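Local coordinates for protein glycoside Hydrolase (PDB 5T3B) that probably hydrolyses glycosidic bonds in polysaccharides as a member of glycoside hydrolase family 50, a family that includes beta-agarases, at residues S82-G87 against I113-G118; Y119-R124 against F161-A166. All coordinates share one frame; numbering follows the deposited sequence.

Contact 1. Residues S82-G87 against I113-G118; sequences SVNKYG and IVDPEG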
ATOM      1  N   SER A  82      -4.976  10.243  22.844  1.00 12.38           N
ATOM      2  CA  SER A  82      -5.462  11.138  21.776  1.00 13.48           C
ATOM      3  C   SER A  82      -6.229  10.466  20.670  1.00 12.19           C
ATOM      4  O   SER A  82      -6.866  11.143  19.862  1.00 12.77           O
ATOM      5  CB  SER A  82      -4.299  11.875  21.141  1.00 13.90           C
ATOM      6  OG  SER A  82      -3.457  11.076  20.329  1.00 13.78           O
ATOM      7  N   VAL A  83      -6.176   9.135  20.673  1.00 11.82           N
ATOM      8  CA  VAL A  83      -6.811   8.333  19.670  1.00 10.37           C
ATOM      9  C   VAL A  83      -7.816   7.361  20.247  1.00 11.13           C
ATOM     10  O   VAL A  83      -7.718   7.000  21.436  1.00 13.14           O
ATOM     11  CB  VAL A  83      -5.807   7.617  18.733  1.00 10.95           C
ATOM     12  CG1 VAL A  83      -4.960   8.582  17.930  1.00 11.35           C
ATOM     13  CG2 VAL A  83      -4.957   6.641  19.514  1.00 10.36           C
ATOM     14  N   ASN A  84      -8.774   6.949  19.423  1.00 10.22           N
ATOM     15  CA  ASN A  84      -9.695   5.936  19.830  1.00  9.69           C
ATOM     16  C   ASN A  84      -9.206   4.510  19.563  1.00 10.03           C
ATOM     17  O   ASN A  84      -8.030   4.302  19.207  1.00 10.74           O
ATOM     18  CB  ASN A  84     -11.082   6.166  19.263  1.00 11.14           C
ATOM     19  CG  ASN A  84     -11.152   5.929  17.758  1.00 11.10           C
ATOM     20  OD1 ASN A  84     -10.233   5.361  17.159  1.00 10.81           O
ATOM     21  ND2 ASN A  84     -12.290   6.277  17.157  1.00 12.34           N
ATOM     22  N   LYS A  85     -10.061   3.506  19.772  1.00 10.37           N
ATOM     23  CA  LYS A  85      -9.623   2.122  19.680  1.00 11.00           C
ATOM     24  C   LYS A  85      -9.106   1.698  18.273  1.00 11.23           C
ATOM     25  O   LYS A  85      -8.410   0.709  18.155  1.00 13.47           O
ATOM     26  CB  LYS A  85     -10.729   1.207  20.135  1.00 13.69           C
ATOM     27  CG  LYS A  85     -11.883   1.122  19.195  1.00 15.28           C
ATOM     28  CD  LYS A  85     -12.927   0.220  19.803  1.00 19.74           C
ATOM     29  CE  LYS A  85     -14.061   0.109  18.889  1.00 23.22           C
ATOM     30  NZ  LYS A  85     -15.163  -0.740  19.452  1.00 27.12           N
ATOM     31  N   TYR A  86      -9.532   2.482  17.269  1.00 10.09           N
ATOM     32  CA  TYR A  86      -9.108   2.248  15.898  1.00  9.78           C
ATOM     33  C   TYR A  86      -7.792   2.957  15.542  1.00  9.23           C
ATOM     34  O   TYR A  86      -7.242   2.730  14.475  1.00 12.16           O
ATOM     35  CB  TYR A  86     -10.190   2.683  14.900  1.00 11.37           C
ATOM     36  CG  TYR A  86     -11.522   1.948  15.058  1.00 12.24           C
ATOM     37  CD1 TYR A  86     -11.667   0.681  14.621  1.00 13.20           C
ATOM     38  CD2 TYR A  86     -12.611   2.576  15.655  1.00 12.65           C
ATOM     39  CE1 TYR A  86     -12.920   0.051  14.720  1.00 11.80           C
ATOM     40  CE2 TYR A  86     -13.826   1.934  15.801  1.00 13.40           C
ATOM     41  CZ  TYR A  86     -13.969   0.705  15.351  1.00 12.24           C
ATOM     42  OH  TYR A  86     -15.198   0.016  15.471  1.00 14.25           O
ATOM     43  N   GLY A  87      -7.305   3.839  16.426  1.00  9.28           N
ATOM     44  CA  GLY A  87      -6.213   4.696  16.103  1.00  9.52           C
ATOM     45  C   GLY A  87      -6.573   5.995  15.411  1.00  9.29           C
ATOM     46  O   GLY A  87      -5.692   6.700  14.900  1.00  9.55           O
ATOM     47  N   ILE A 113      -9.621   8.281   5.378  1.00  8.95           N
ATOM     48  CA  ILE A 113     -10.428   7.147   5.824  1.00  8.93           C
ATOM     49  C   ILE A 113     -11.114   7.551   7.139  1.00  9.61           C
ATOM     50  O   ILE A 113     -10.484   8.142   7.997  1.00 11.24           O
ATOM     51  CB  ILE A 113      -9.558   5.903   6.038  1.00 10.35           C
ATOM     52  CG1 ILE A 113      -8.951   5.484   4.727  1.00 13.95           C
ATOM     53  CG2 ILE A 113     -10.331   4.785   6.763  1.00 12.39           C
ATOM     54  CD1 ILE A 113      -9.886   5.019   3.770  1.00 17.29           C
ATOM     55  N   VAL A 114     -12.407   7.191   7.242  1.00  9.26           N
ATOM     56  CA  VAL A 114     -13.206   7.470   8.452  1.00 10.70           C
ATOM     57  C   VAL A 114     -13.584   6.107   9.014  1.00  9.01           C
ATOM     58  O   VAL A 114     -13.986   5.193   8.277  1.00 10.08           O
ATOM     59  CB  VAL A 114     -14.446   8.324   8.047  1.00 15.79           C
ATOM     60  CG1 VAL A 114     -15.546   8.359   9.067  1.00 18.52           C
ATOM     61  CG2 VAL A 114     -13.866   9.724   7.664  1.00 17.94           C
ATOM     62  N   ASP A 115     -13.460   5.993  10.343  1.00  8.70           N
ATOM     63  CA  ASP A 115     -13.759   4.771  11.039  1.00  9.20           C
ATOM     64  C   ASP A 115     -15.247   4.555  11.253  1.00  8.66           C
ATOM     65  O   ASP A 115     -16.056   5.430  10.897  1.00  9.97           O
ATOM     66  CB  ASP A 115     -12.899   4.675  12.315  1.00  9.42           C
ATOM     67  CG  ASP A 115     -13.388   5.510  13.468  1.00  9.44           C
ATOM     68  OD1 ASP A 115     -14.538   5.952  13.536  1.00 10.16           O
ATOM     69  OD2 ASP A 115     -12.522   5.701  14.394  1.00 11.72           O
ATOM     70  N   PRO A 116     -15.635   3.406  11.765  1.00  8.85           N
ATOM     71  CA  PRO A 116     -17.083   3.144  11.928  1.00  9.80           C
ATOM     72  C   PRO A 116     -17.870   4.194  12.740  1.00 11.03           C
ATOM     73  O   PRO A 116     -19.068   4.280  12.552  1.00 12.17           O
ATOM     74  CB  PRO A 116     -17.095   1.819  12.640  1.00 10.60           C
ATOM     75  CG  PRO A 116     -15.888   1.074  12.038  1.00 11.60           C
ATOM     76  CD  PRO A 116     -14.854   2.176  11.988  1.00 10.91           C
ATOM     77  N   GLU A 117     -17.175   4.900  13.619  1.00 10.12           N
ATOM     78  CA  GLU A 117     -17.786   5.946  14.468  1.00 11.21           C
ATOM     79  C   GLU A 117     -17.635   7.349  13.893  1.00 12.04           C
ATOM     80  O   GLU A 117     -18.059   8.295  14.506  1.00 13.75           O
ATOM     81  CB  GLU A 117     -17.185   5.860  15.858  1.00 12.72           C
ATOM     82  CG  GLU A 117     -17.508   4.567  16.542  1.00 14.80           C
ATOM     83  CD  GLU A 117     -16.863   4.419  17.918  1.00 15.40           C
ATOM     84  OE1 GLU A 117     -16.917   5.410  18.726  1.00 18.28           O
ATOM     85  OE2 GLU A 117     -16.395   3.295  18.233  1.00 16.95           O
ATOM     86  N   GLY A 118     -17.060   7.458  12.699  1.00 10.21           N
ATOM     87  CA  GLY A 118     -16.922   8.727  12.068  1.00 11.39           C
ATOM     88  C   GLY A 118     -15.618   9.484  12.298  1.00  9.90           C
ATOM     89  O   GLY A 118     -15.419  10.579  11.757  1.00 11.50           O
TER
HETATM   90  O   HOH W   1     -14.354   6.851  19.370  1.00 24.84           O
HETATM   91  O   HOH W   2     -16.941   0.887  17.356  1.00 20.45           O
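Asn84 and Asp115 reach for each other from opposite directions, amide nearly coplanar with carboxylate (18° apart). Asn84 ND2 donates to the syn lone pair of Asp115 OD2 at 2.8 Å, almost straight (175°) and within the plane of the amide. Beside this bond the Tyr86 ring lies on Pro116 in a CH-pi contact, Pro116 CD standing 3.9 Å from the ring centroid; Lys85 CG lies over the opposite face, toward its rim. Glu117 OE2 comes to the ring edge, 3.8 Å from Tyr86 CE2. Two waters bridge the polar ends: one joins Asn84 ND2 to Glu117 OE1, the other gives a hydrogen bond to Glu117 OE2, also binds Tyr86 OH and weakly accepts from Lys85 NZ. Behind these groups, Asn84 and Asp115 each start a type I turn and close an Asx turn: Asn84 OD1 accepts from Tyr86 N (3.0 Å) and Asp115 OD1 from Glu117 N (2.8 Å). Ser88 OG also bonds Asp115 OD2, and Tyr119 N bonds Asp115 OD1. Two turns, the second leaving strand 111-114, are thus joined through the residues that shape them, and the several donors around Asp115 would probably stabilise its buried carboxylate as the anion.

Contact 2. Residues Y119-R124 against F161-A166; sequences YPYYVR and FHSVCA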
ATOM      1  N   TYR A 119     -14.678   8.885  13.054  1.00  9.40           N
ATOM      2  CA  TYR A 119     -13.454   9.571  13.336  1.00  9.13           C
ATOM      3  C   TYR A 119     -12.408   9.318  12.241  1.00  8.47           C
ATOM      4  O   TYR A 119     -12.386   8.230  11.653  1.00  9.90           O
ATOM      5  CB  TYR A 119     -12.907   9.172  14.694  1.00 10.42           C
ATOM      6  CG  TYR A 119     -13.771   9.602  15.825  1.00 11.85           C
ATOM      7  CD1 TYR A 119     -13.548  10.813  16.477  1.00 13.38           C
ATOM      8  CD2 TYR A 119     -14.822   8.807  16.244  1.00 16.47           C
ATOM      9  CE1 TYR A 119     -14.391  11.220  17.500  1.00 16.30           C
ATOM     10  CE2 TYR A 119     -15.661   9.223  17.239  1.00 20.55           C
ATOM     11  CZ  TYR A 119     -15.450  10.403  17.857  1.00 20.10           C
ATOM     12  OH  TYR A 119     -16.287  10.785  18.892  1.00 32.53           O
ATOM     13  N   PRO A 120     -11.594  10.330  11.979  1.00  9.18           N
ATOM     14  CA  PRO A 120     -10.598  10.192  10.897  1.00  9.67           C
ATOM     15  C   PRO A 120      -9.458   9.228  11.333  1.00  9.06           C
ATOM     16  O   PRO A 120      -8.797   9.486  12.344  1.00  9.93           O
ATOM     17  CB  PRO A 120     -10.062  11.619  10.704  1.00 11.03           C
ATOM     18  CG  PRO A 120     -10.282  12.261  12.027  1.00 12.37           C
ATOM     19  CD  PRO A 120     -11.530  11.668  12.587  1.00 11.06           C
ATOM     20  N   TYR A 121      -9.245   8.199  10.527  1.00  8.99           N
ATOM     21  CA  TYR A 121      -8.209   7.227  10.760  1.00  8.85           C
ATOM     22  C   TYR A 121      -7.146   7.406   9.708  1.00  8.93           C
ATOM     23  O   TYR A 121      -7.367   7.022   8.547  1.00 10.36           O
ATOM     24  CB  TYR A 121      -8.744   5.782  10.708  1.00  9.04           C
ATOM     25  CG  TYR A 121      -7.664   4.738  10.776  1.00  8.80           C
ATOM     26  CD1 TYR A 121      -6.682   4.801  11.776  1.00  9.25           C
ATOM     27  CD2 TYR A 121      -7.555   3.759   9.799  1.00  9.53           C
ATOM     28  CE1 TYR A 121      -5.625   3.937  11.803  1.00  9.31           C
ATOM     29  CE2 TYR A 121      -6.483   2.857   9.829  1.00  9.33           C
ATOM     30  CZ  TYR A 121      -5.536   2.950  10.826  1.00  8.93           C
ATOM     31  OH  TYR A 121      -4.429   2.116  10.841  1.00 10.11           O
ATOM     32  N   TYR A 122      -5.995   7.931  10.068  1.00  8.14           N
ATOM     33  CA  TYR A 122      -4.871   8.030   9.172  1.00  8.27           C
ATOM     34  C   TYR A 122      -4.222   6.667   9.138  1.00  7.06           C
ATOM     35  O   TYR A 122      -3.778   6.153  10.173  1.00  8.44           O
ATOM     36  CB  TYR A 122      -3.900   9.138   9.584  1.00  9.24           C
ATOM     37  CG  TYR A 122      -2.939   9.437   8.467  1.00  8.72           C
ATOM     38  CD1 TYR A 122      -3.303  10.226   7.402  1.00  9.42           C
ATOM     39  CD2 TYR A 122      -1.694   8.810   8.390  1.00  8.58           C
ATOM     40  CE1 TYR A 122      -2.459  10.440   6.339  1.00  8.89           C
ATOM     41  CE2 TYR A 122      -0.863   9.005   7.294  1.00  9.01           C
ATOM     42  CZ  TYR A 122      -1.239   9.850   6.267  1.00  8.68           C
ATOM     43  OH  TYR A 122      -0.410  10.046   5.206  1.00  9.45           O
ATOM     44  N   VAL A 123      -4.179   6.025   7.964  1.00  8.25           N
ATOM     45  CA  VAL A 123      -3.768   4.628   7.927  1.00  8.08           C
ATOM     46  C   VAL A 123      -2.275   4.514   8.242  1.00  7.56           C
ATOM     47  O   VAL A 123      -1.437   5.123   7.556  1.00  8.04           O
ATOM     48  CB  VAL A 123      -4.046   3.959   6.568  1.00  8.84           C
ATOM     49  CG1 VAL A 123      -3.607   2.523   6.600  1.00 10.00           C
ATOM     50  CG2 VAL A 123      -5.534   4.069   6.236  1.00 10.74           C
ATOM     51  N   ARG A 124      -1.939   3.699   9.265  1.00  7.70           N
ATOM     52  CA  ARG A 124      -0.563   3.324   9.598  1.00  7.02           C
ATOM     53  C   ARG A 124      -0.573   1.831   9.826  1.00  7.30           C
ATOM     54  O   ARG A 124      -1.013   1.359  10.853  1.00  8.40           O
ATOM     55  CB  ARG A 124      -0.074   4.122  10.794  1.00  8.13           C
ATOM     56  CG  ARG A 124       0.238   5.585  10.477  1.00  7.96           C
ATOM     57  CD  ARG A 124      -0.054   6.523  11.641  1.00  8.12           C
ATOM     58  NE  ARG A 124      -1.499   6.529  11.883  1.00  7.19           N
ATOM     59  CZ  ARG A 124      -2.102   6.666  13.051  1.00  7.55           C
ATOM     60  NH1 ARG A 124      -1.428   7.086  14.112  1.00  9.93           N
ATOM     61  NH2 ARG A 124      -3.390   6.378  13.134  1.00  9.35           N
ATOM     62  N   PHE A 161       0.891   2.194  15.032  1.00  7.60           N
ATOM     63  CA  PHE A 161       0.361   1.359  13.953  1.00  7.50           C
ATOM     64  C   PHE A 161      -0.915   0.698  14.456  1.00  7.94           C
ATOM     65  O   PHE A 161      -0.936   0.147  15.548  1.00  8.82           O
ATOM     66  CB  PHE A 161       1.368   0.269  13.547  1.00  7.91           C
ATOM     67  CG  PHE A 161       2.579   0.751  12.808  1.00  7.19           C
ATOM     68  CD1 PHE A 161       2.512   1.123  11.457  1.00  7.72           C
ATOM     69  CD2 PHE A 161       3.809   0.837  13.423  1.00  7.96           C
ATOM     70  CE1 PHE A 161       3.646   1.517  10.782  1.00  8.14           C
ATOM     71  CE2 PHE A 161       4.937   1.188  12.745  1.00  8.59           C
ATOM     72  CZ  PHE A 161       4.861   1.555  11.411  1.00  9.07           C
ATOM     73  N   HIS A 162      -1.902   0.617  13.554  1.00  7.61           N
ATOM     74  CA  HIS A 162      -3.242   0.117  13.934  1.00  7.77           C
ATOM     75  C   HIS A 162      -3.858  -0.887  13.028  1.00  8.00           C
ATOM     76  O   HIS A 162      -4.906  -1.429  13.325  1.00  9.43           O
ATOM     77  CB  HIS A 162      -4.189   1.290  14.166  1.00  8.75           C
ATOM     78  CG  HIS A 162      -3.728   2.232  15.250  1.00  9.61           C
ATOM     79  ND1 HIS A 162      -4.013   2.014  16.579  1.00  9.79           N
ATOM     80  CD2 HIS A 162      -2.923   3.326  15.224  1.00  9.66           C
ATOM     81  CE1 HIS A 162      -3.454   2.972  17.289  1.00 10.93           C
ATOM     82  NE2 HIS A 162      -2.749   3.754  16.505  1.00 10.08           N
ATOM     83  N   SER A 163      -3.209  -1.123  11.877  1.00  7.45           N
ATOM     84  CA  SER A 163      -3.732  -2.031  10.891  1.00  6.85           C
ATOM     85  C   SER A 163      -2.676  -3.017  10.398  1.00  6.60           C
ATOM     86  O   SER A 163      -1.458  -2.672  10.454  1.00  8.53           O
ATOM     87  CB  SER A 163      -4.269  -1.292   9.688  1.00  8.95           C
ATOM     88  OG  SER A 163      -5.268  -0.345  10.016  1.00 10.89           O
ATOM     89  N   VAL A 164      -3.160  -4.158   9.922  1.00  6.92           N
ATOM     90  CA  VAL A 164      -2.293  -5.091   9.235  1.00  7.86           C
ATOM     91  C   VAL A 164      -2.863  -5.258   7.841  1.00  7.91           C
ATOM     92  O   VAL A 164      -4.075  -5.489   7.676  1.00 10.42           O
ATOM     93  CB  VAL A 164      -2.136  -6.413  10.002  1.00  8.41           C
ATOM     94  CG1 VAL A 164      -1.323  -6.148  11.246  1.00  9.92           C
ATOM     95  CG2 VAL A 164      -3.442  -7.082  10.312  1.00 10.25           C
ATOM     96  N   CYS A 165      -2.031  -5.155   6.822  1.00  8.56           N
ATOM     97  CA  CYS A 165      -2.478  -5.042   5.443  1.00  8.71           C
ATOM     98  C   CYS A 165      -1.668  -5.935   4.563  1.00  8.91           C
ATOM     99  O   CYS A 165      -0.486  -5.658   4.342  1.00  9.58           O
ATOM    100  CB  CYS A 165      -2.410  -3.591   4.961  1.00 10.34           C
ATOM    101  SG  CYS A 165      -3.265  -2.346   5.972  1.00 13.00           S
ATOM    102  N   ALA A 166      -2.341  -6.943   4.013  1.00  7.64           N
ATOM    103  CA  ALA A 166      -1.877  -7.867   3.008  1.00  8.28           C
ATOM    104  C   ALA A 166      -1.001  -8.976   3.486  1.00  8.04           C
ATOM    105  O   ALA A 166      -0.235  -8.830   4.458  1.00  8.16           O
ATOM    106  CB  ALA A 166      -1.241  -7.155   1.811  1.00  8.69           C
TER
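Tyr121 and Ser163 meet hydroxyl to hydroxyl: the tyrosine CG stands opposite its backbone N (chi1 173°), sending the ring to strand 163-165, while Ser163 turns OG beside its own N (chi1 -57°). The two oxygens, Tyr121 OH and Ser163 OG, share a hydrogen bond of 2.7 Å in which either may donate. Tyr121 OH also lies 3.4 Å from His162 CB and weakly accepts from Arg124 N, while Thr188 OG1 binds Ser163 OG, so both buried hydroxyls have further partners. Backbone pairing runs alongside: His162 N gives Arg124 O a bond of 2.9 Å nearly along the C=O axis, and Ser163 N adds a weak one to the same oxygen. This is the parallel pairing of strands 120-126 and 163-165; with strand 432-437 on the other flank of 120-126, it is consistent with the (beta/alpha)8 barrel of family 50 enzymes. The Arg124 chain folds back so that NE and NH2 grip Tyr122 O side-on, at 2.9 Å for Arg124 NE. His162 CD2 sits over one face of the guanidinium, 3.7 Å from Arg124 NH2, with the planes 41° apart. Tyr79 OH bonds both Arg124 NH1 and His162 NE2, and Asn469 O takes a further bond from Arg124 NH1. A leucine in place of Arg124 would probably leave Tyr122 O without its two side-on donors, Asn469 O and Gly87 O each without one, and His162 without its flat neighbour. Phe161 turns its ring edge to the Arg124 carbonyl, with Phe161 CD1 3.6 Å from Arg124 O.

In the fold
Contact 1 closes before contact 2 opens along the chain, and their centres lie about 9 Å apart. Strand 111-114, which leads into the second turn of contact 1, pairs antiparallel with strand 120-126 of contact 2, Ile113 O accepting from Tyr121 N at 2.8 Å. The turn 84-87 makes a second bridge: Gly87 O receives a hydrogen bond from Arg124 NH2 (2.9 Å) and another from Tyr473 OH of helix 472-480, while Tyr86 O packs 3.4 Å from His162 CB. The centre of contact 1, partly buried, lies about 20 Å from the centre of the chain; that of contact 2, buried, about 11 Å. The two therefore join two outlying turns to the parallel strands nearer the centre of the chain.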